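PDB 4YOD: thioredoxin-like protein from Bacteroides caccae ATCC 43185, which is of unknown function but probably acts as a thiol-disulfide oxidoreductase, carrying a thioredoxin fold behind a helical N-terminal region. Local coordinates for residues 148-153 with 267-272; 175-180 with 261-266. One frame throughout, in Å; residues are numbered along the deposited sequence.

How the contacts relate
After helix 132-146 the chain leaves the helical N-terminal part and enters residues 148-153, which dock in contact 1 on 267-272, the segment of edge strand 269-272, closing a loop of more than a hundred residues. Within that loop lies contact 2, where strand 176-181, the first of the five-stranded sheet in chain order and central in it, lies beside 259-263, the fourth. Strand 269-272 follows directly and borders 259-263. The two contacts, their centres about 9 Å apart, meet where L270 N bonds L262 O and K153 NZ bonds E266 O; together they join linker, edge strand and sheet interior.

Contact 1. Residues 148-153 with 267-272; sequences NRIGTK and KTVLLK
A type II beta turn, R149 to T152, docks the linker after the helical region onto edge strand 269-272 of the thioredoxin-like sheet. Two backbone bonds fasten it around V269: G151 N reaches V269 O at 3.0 Å, and V269 N reaches T152 O at 2.9 Å, nearly straight at 175°. G151, third in the turn, has a positive phi (88°) that favours glycine, and R149 O accepts both T152 N and T152 OG1, the hydroxyl at 2.7 Å. The V269 side chain points toward the turn, CB and both methyls against the carbonyl oxygens of N148, R149 and T152. Its CG1, anti to the backbone N (chi1 177°), meets I150 CG1 at 4.1 Å. Beyond it, the side chains of I150 and K272 cross, I150 CG1 resting 3.8 Å from K272 CB. The extended K272 chain then runs past N148 O, with CD at 3.4 Å, and its NZ gives that oxygen only a weak bond; the ammonium also bonds K147 O. Salt bridges to E114 and E115 at the start of helix 114-125 join K272 of the sheet and R149 of the linker, respectively, to the helical part, consistent with a fixed junction.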
loop_
_atom_site.group_PDB
_atom_site.type_symbol
_atom_site.label_atom_id
_atom_site.label_comp_id
_atom_site.label_asym_id
_atom_site.label_seq_id
_atom_site.Cartn_x
_atom_site.Cartn_y
_atom_site.Cartn_z
ATOM N N ASN A 148 7.088 -3.292 -7.898
ATOM C CA ASN A 148 6.821 -4.231 -6.799
ATOM C C ASN A 148 5.321 -4.266 -6.471
ATOM O O ASN A 148 4.917 -4.538 -5.328
ATOM C CB ASN A 148 7.679 -3.892 -5.570
ATOM C CG ASN A 148 9.094 -3.573 -5.978
ATOM O OD1 ASN A 148 9.837 -4.426 -6.450
ATOM N ND2 ASN A 148 9.460 -2.318 -5.908
ATOM N N ARG A 149 4.488 -4.008 -7.509
ATOM C CA ARG A 149 3.042 -4.115 -7.382
ATOM C C ARG A 149 2.685 -5.580 -7.013
ATOM O O ARG A 149 3.390 -6.501 -7.434
ATOM C CB ARG A 149 2.375 -3.713 -8.710
ATOM C CG ARG A 149 0.868 -3.671 -8.607
ATOM C CD ARG A 149 0.227 -3.018 -9.815
ATOM N NE ARG A 149 -1.226 -3.004 -9.636
ATOM C CZ ARG A 149 -2.080 -2.488 -10.506
ATOM N NH1 ARG A 149 -1.638 -1.901 -11.610
ATOM N NH2 ARG A 149 -3.385 -2.541 -10.272
ATOM N N ILE A 150 1.632 -5.788 -6.205
ATOM C CA ILE A 150 1.190 -7.151 -5.842
ATOM C C ILE A 150 0.905 -7.929 -7.143
ATOM O O ILE A 150 0.270 -7.386 -8.040
ATOM C CB ILE A 150 -0.029 -7.170 -4.882
ATOM C CG1 ILE A 150 0.384 -6.674 -3.482
ATOM C CG2 ILE A 150 -0.607 -8.603 -4.757
ATOM C CD1 ILE A 150 -0.789 -6.708 -2.368
ATOM N N GLY A 151 1.416 -9.154 -7.237
ATOM C CA GLY A 151 1.224 -10.009 -8.405
ATOM C C GLY A 151 2.273 -9.799 -9.480
ATOM O O GLY A 151 2.181 -10.398 -10.546
ATOM N N THR A 152 3.285 -8.954 -9.216
ATOM C CA THR A 152 4.377 -8.694 -10.178
ATOM C C THR A 152 5.708 -9.073 -9.542
ATOM O O THR A 152 5.812 -9.134 -8.313
ATOM C CB THR A 152 4.395 -7.228 -10.677
ATOM O OG1 THR A 152 4.926 -6.357 -9.663
ATOM C CG2 THR A 152 3.032 -6.744 -11.175
ATOM N N LYS A 153 6.729 -9.310 -10.376
ATOM C CA LYS A 153 8.058 -9.713 -9.909
ATOM C C LYS A 153 8.796 -8.536 -9.260
ATOM O O LYS A 153 8.832 -7.435 -9.831
ATOM C CB LYS A 153 8.868 -10.290 -11.095
ATOM C CG LYS A 153 8.682 -11.795 -11.228
ATOM C CD LYS A 153 9.386 -12.356 -12.457
ATOM C CE LYS A 153 9.419 -13.865 -12.443
ATOM N NZ LYS A 153 10.540 -14.383 -11.616
ATOM N N LYS A 267 10.012 -14.739 -6.598
ATOM C CA LYS A 267 10.141 -13.337 -6.174
ATOM C C LYS A 267 8.939 -12.501 -6.611
ATOM O O LYS A 267 9.025 -11.276 -6.624
ATOM C CB LYS A 267 11.480 -12.673 -6.621
ATOM C CG LYS A 267 12.742 -13.432 -6.158
ATOM C CD LYS A 267 12.901 -13.477 -4.622
ATOM C CE LYS A 267 14.156 -14.216 -4.198
ATOM N NZ LYS A 267 14.087 -15.663 -4.542
ATOM N N THR A 268 7.799 -13.152 -6.910
ATOM C CA THR A 268 6.545 -12.441 -7.177
ATOM C C THR A 268 6.078 -11.862 -5.829
ATOM O O THR A 268 6.123 -12.578 -4.828
ATOM C CB THR A 268 5.503 -13.395 -7.787
ATOM O OG1 THR A 268 5.953 -13.818 -9.065
ATOM C CG2 THR A 268 4.105 -12.769 -7.895
ATOM N N VAL A 269 5.633 -10.601 -5.815
ATOM C CA VAL A 269 5.129 -9.914 -4.611
ATOM C C VAL A 269 3.783 -10.519 -4.232
ATOM O O VAL A 269 2.852 -10.507 -5.043
ATOM C CB VAL A 269 5.001 -8.365 -4.840
ATOM C CG1 VAL A 269 4.404 -7.672 -3.607
ATOM C CG2 VAL A 269 6.339 -7.729 -5.222
ATOM N N LEU A 270 3.685 -11.040 -3.006
ATOM C CA LEU A 270 2.464 -11.583 -2.405
ATOM C C LEU A 270 1.783 -10.530 -1.530
ATOM O O LEU A 270 0.558 -10.423 -1.542
ATOM C CB LEU A 270 2.759 -12.843 -1.564
ATOM C CG LEU A 270 3.389 -14.016 -2.312
ATOM C CD1 LEU A 270 3.840 -15.096 -1.337
ATOM C CD2 LEU A 270 2.439 -14.559 -3.398
ATOM N N LEU A 271 2.575 -9.819 -0.724
ATOM C CA LEU A 271 2.115 -8.760 0.176
ATOM C C LEU A 271 3.090 -7.587 0.044
ATOM O O LEU A 271 4.299 -7.796 -0.001
ATOM C CB LEU A 271 2.019 -9.251 1.644
ATOM C CG LEU A 271 1.027 -10.392 1.929
ATOM C CD1 LEU A 271 1.243 -10.959 3.308
ATOM C CD2 LEU A 271 -0.414 -9.952 1.738
ATOM N N LYS A 272 2.543 -6.376 -0.072
ATOM C CA LYS A 272 3.263 -5.128 -0.280
ATOM C C LYS A 272 2.957 -4.181 0.851
ATOM O O LYS A 272 1.777 -3.943 1.122
ATOM C CB LYS A 272 2.852 -4.509 -1.630
ATOM C CG LYS A 272 3.500 -3.153 -1.913
ATOM C CD LYS A 272 3.104 -2.601 -3.257
ATOM C CE LYS A 272 4.097 -1.554 -3.690
ATOM N NZ LYS A 272 3.969 -1.257 -5.131
#

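Contact 2. Residues 175-180 with 261-266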
loop_
_atom_site.group_PDB
_atom_site.type_symbol
_atom_site.label_atom_id
_atom_site.label_comp_id
_atom_site.label_asym_id
_atom_site.label_seq_id
_atom_site.Cartn_x
_atom_site.Cartn_y
_atom_site.Cartn_z
ATOM N N ASP A 175 11.258 -20.734 -0.522
ATOM C CA ASP A 175 9.824 -20.701 -0.867
ATOM C C ASP A 175 9.239 -19.319 -0.612
ATOM O O ASP A 175 8.341 -18.890 -1.332
ATOM C CB ASP A 175 9.022 -21.744 -0.055
ATOM C CG ASP A 175 9.169 -23.198 -0.489
ATOM O OD1 ASP A 175 9.897 -23.460 -1.480
ATOM O OD2 ASP A 175 8.528 -24.070 0.139
ATOM N N TYR A 176 9.756 -18.623 0.414
ATOM C CA TYR A 176 9.301 -17.287 0.776
ATOM C C TYR A 176 10.455 -16.389 1.126
ATOM O O TYR A 176 11.447 -16.825 1.719
ATOM C CB TYR A 176 8.314 -17.325 1.964
ATOM C CG TYR A 176 7.021 -18.059 1.680
ATOM C CD1 TYR A 176 6.031 -17.485 0.889
ATOM C CD2 TYR A 176 6.762 -19.302 2.249
ATOM C CE1 TYR A 176 4.842 -18.162 0.614
ATOM C CE2 TYR A 176 5.562 -19.973 2.008
ATOM C CZ TYR A 176 4.608 -19.400 1.183
ATOM O OH TYR A 176 3.422 -20.043 0.933
ATOM N N LEU A 177 10.315 -15.121 0.769
ATOM C CA LEU A 177 11.291 -14.093 1.099
ATOM C C LEU A 177 10.573 -12.945 1.760
ATOM O O LEU A 177 9.672 -12.351 1.159
ATOM C CB LEU A 177 12.095 -13.594 -0.130
ATOM C CG LEU A 177 13.338 -12.783 0.280
ATOM C CD1 LEU A 177 14.575 -13.253 -0.412
ATOM C CD2 LEU A 177 13.094 -11.278 0.259
ATOM N N LEU A 178 10.979 -12.630 2.991
ATOM C CA LEU A 178 10.452 -11.513 3.756
ATOM C C LEU A 178 11.474 -10.387 3.673
ATOM O O LEU A 178 12.580 -10.499 4.204
ATOM C CB LEU A 178 10.167 -11.932 5.214
ATOM C CG LEU A 178 9.100 -11.149 5.979
ATOM C CD1 LEU A 178 8.914 -11.760 7.344
ATOM C CD2 LEU A 178 9.469 -9.671 6.157
ATOM N N LEU A 179 11.117 -9.332 2.941
ATOM C CA LEU A 179 11.965 -8.169 2.710
ATOM C C LEU A 179 11.618 -7.094 3.739
ATOM O O LEU A 179 10.468 -6.662 3.836
ATOM C CB LEU A 179 11.798 -7.661 1.258
ATOM C CG LEU A 179 12.645 -6.456 0.852
ATOM C CD1 LEU A 179 14.169 -6.766 0.939
ATOM C CD2 LEU A 179 12.258 -5.969 -0.542
ATOM N N PHE A 180 12.609 -6.667 4.512
ATOM C CA PHE A 180 12.343 -5.675 5.556
ATOM C C PHE A 180 13.221 -4.427 5.350
ATOM O O PHE A 180 14.399 -4.418 5.710
ATOM C CB PHE A 180 12.577 -6.336 6.939
ATOM C CG PHE A 180 12.535 -5.514 8.210
ATOM C CD1 PHE A 180 11.986 -4.236 8.225
ATOM C CD2 PHE A 180 12.986 -6.046 9.412
ATOM C CE1 PHE A 180 11.944 -3.486 9.406
ATOM C CE2 PHE A 180 12.933 -5.298 10.593
ATOM C CZ PHE A 180 12.407 -4.026 10.582
ATOM N N TYR A 261 7.712 -6.571 2.791
ATOM C CA TYR A 261 7.235 -7.268 1.595
ATOM C C TYR A 261 7.323 -8.756 1.820
ATOM O O TYR A 261 8.272 -9.219 2.444
ATOM C CB TYR A 261 8.091 -6.925 0.361
ATOM C CG TYR A 261 7.805 -5.579 -0.258
ATOM C CD1 TYR A 261 8.333 -4.412 0.288
ATOM C CD2 TYR A 261 7.098 -5.477 -1.452
ATOM C CE1 TYR A 261 8.122 -3.169 -0.313
ATOM C CE2 TYR A 261 6.862 -4.234 -2.049
ATOM C CZ TYR A 261 7.394 -3.088 -1.483
ATOM O OH TYR A 261 7.130 -1.861 -2.030
ATOM N N LEU A 262 6.355 -9.505 1.303
ATOM C CA LEU A 262 6.448 -10.963 1.284
ATOM C C LEU A 262 6.477 -11.368 -0.180
ATOM O O LEU A 262 5.571 -11.003 -0.936
ATOM C CB LEU A 262 5.311 -11.687 2.048
ATOM C CG LEU A 262 5.505 -13.233 2.137
ATOM C CD1 LEU A 262 6.703 -13.599 3.037
ATOM C CD2 LEU A 262 4.249 -13.931 2.636
ATOM N N LEU A 263 7.496 -12.117 -0.568
ATOM C CA LEU A 263 7.670 -12.592 -1.945
ATOM C C LEU A 263 7.589 -14.113 -1.982
ATOM O O LEU A 263 7.951 -14.757 -1.007
ATOM C CB LEU A 263 9.017 -12.124 -2.560
ATOM C CG LEU A 263 9.560 -10.700 -2.243
ATOM C CD1 LEU A 263 10.900 -10.454 -2.969
ATOM C CD2 LEU A 263 8.545 -9.579 -2.642
ATOM N N ASN A 264 7.158 -14.700 -3.118
ATOM C CA ASN A 264 7.122 -16.162 -3.251
ATOM C C ASN A 264 8.503 -16.656 -3.785
ATOM O O ASN A 264 9.459 -15.866 -3.832
ATOM C CB ASN A 264 5.941 -16.629 -4.128
ATOM C CG ASN A 264 6.051 -16.334 -5.609
ATOM O OD1 ASN A 264 7.053 -15.821 -6.115
ATOM N ND2 ASN A 264 5.034 -16.710 -6.354
ATOM N N LYS A 265 8.585 -17.941 -4.189
ATOM C CA LYS A 265 9.783 -18.635 -4.692
ATOM C C LYS A 265 10.410 -17.931 -5.924
ATOM O O LYS A 265 11.642 -17.876 -6.037
ATOM C CB LYS A 265 9.415 -20.086 -5.055
ATOM C CG LYS A 265 10.604 -20.970 -5.480
ATOM C CD LYS A 265 10.774 -22.195 -4.585
ATOM C CE LYS A 265 11.998 -23.022 -4.933
ATOM N NZ LYS A 265 13.277 -22.341 -4.567
ATOM N N GLU A 266 9.559 -17.419 -6.832
ATOM C CA GLU A 266 9.949 -16.724 -8.082
ATOM C C GLU A 266 10.133 -15.209 -7.865
ATOM O O GLU A 266 10.369 -14.484 -8.835
ATOM C CB GLU A 266 8.893 -16.951 -9.183
ATOM C CG GLU A 266 8.590 -18.405 -9.500
ATOM C CD GLU A 266 7.494 -18.588 -10.532
ATOM O OE1 GLU A 266 6.305 -18.581 -10.141
ATOM O OE2 GLU A 266 7.823 -18.730 -11.734
#
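L177 O receives L263 N at 2.8 Å, the donor lying in the plane of the carbonyl and the N-H pointing at the oxygen with an angle of 162°. The same oxygen is approached by L262 CA at 3.5 Å in a CA-H...O contact, and L262 CD1 packs near it as well. In return L177 N donates to L263 O, closing a hydrogen-bonded antiparallel pair; this carbonyl lies at the edge of the Y176 ring, near the ring plane. L179 and Y261 form the second such pair, with N-to-O distances of 2.9 Å for both L179 N to Y261 O and Y261 N to L179 O. Between them L178 faces L262 as a non-hydrogen-bonded pair. These strands are neighbours in the mixed sheet of the thioredoxin fold: 176-181 lies at its centre, parallel to 211-217 on one flank and antiparallel to 259-263 on the other. Side chains alternate between the two faces. On one, L177 and L263 lie side by side and point the same way, L177 CD2 touching L263 CD1 at 4.0 Å, while L179 CB meets Y261 CB at 3.9 Å; the Y261 ring leads on from there to an edge-to-face contact with Y252. The other face carries L178 and L262; helix 276-286 packs there through I279 and Y282, with L196 of helix 187-197 also on L178. L262, with CG anti to its own N (chi1 -174°), sends CD1 back across the strand gap to Y176 CB. Past the end of the paired strands, K265 bends at chi2 (121°) and lays CD 3.5 Å from D175 OD1, the two side chains crossing. K265 NZ itself stays 4.7 Å from D175 OD1, so any attraction between these opposite charges would act without direct contact.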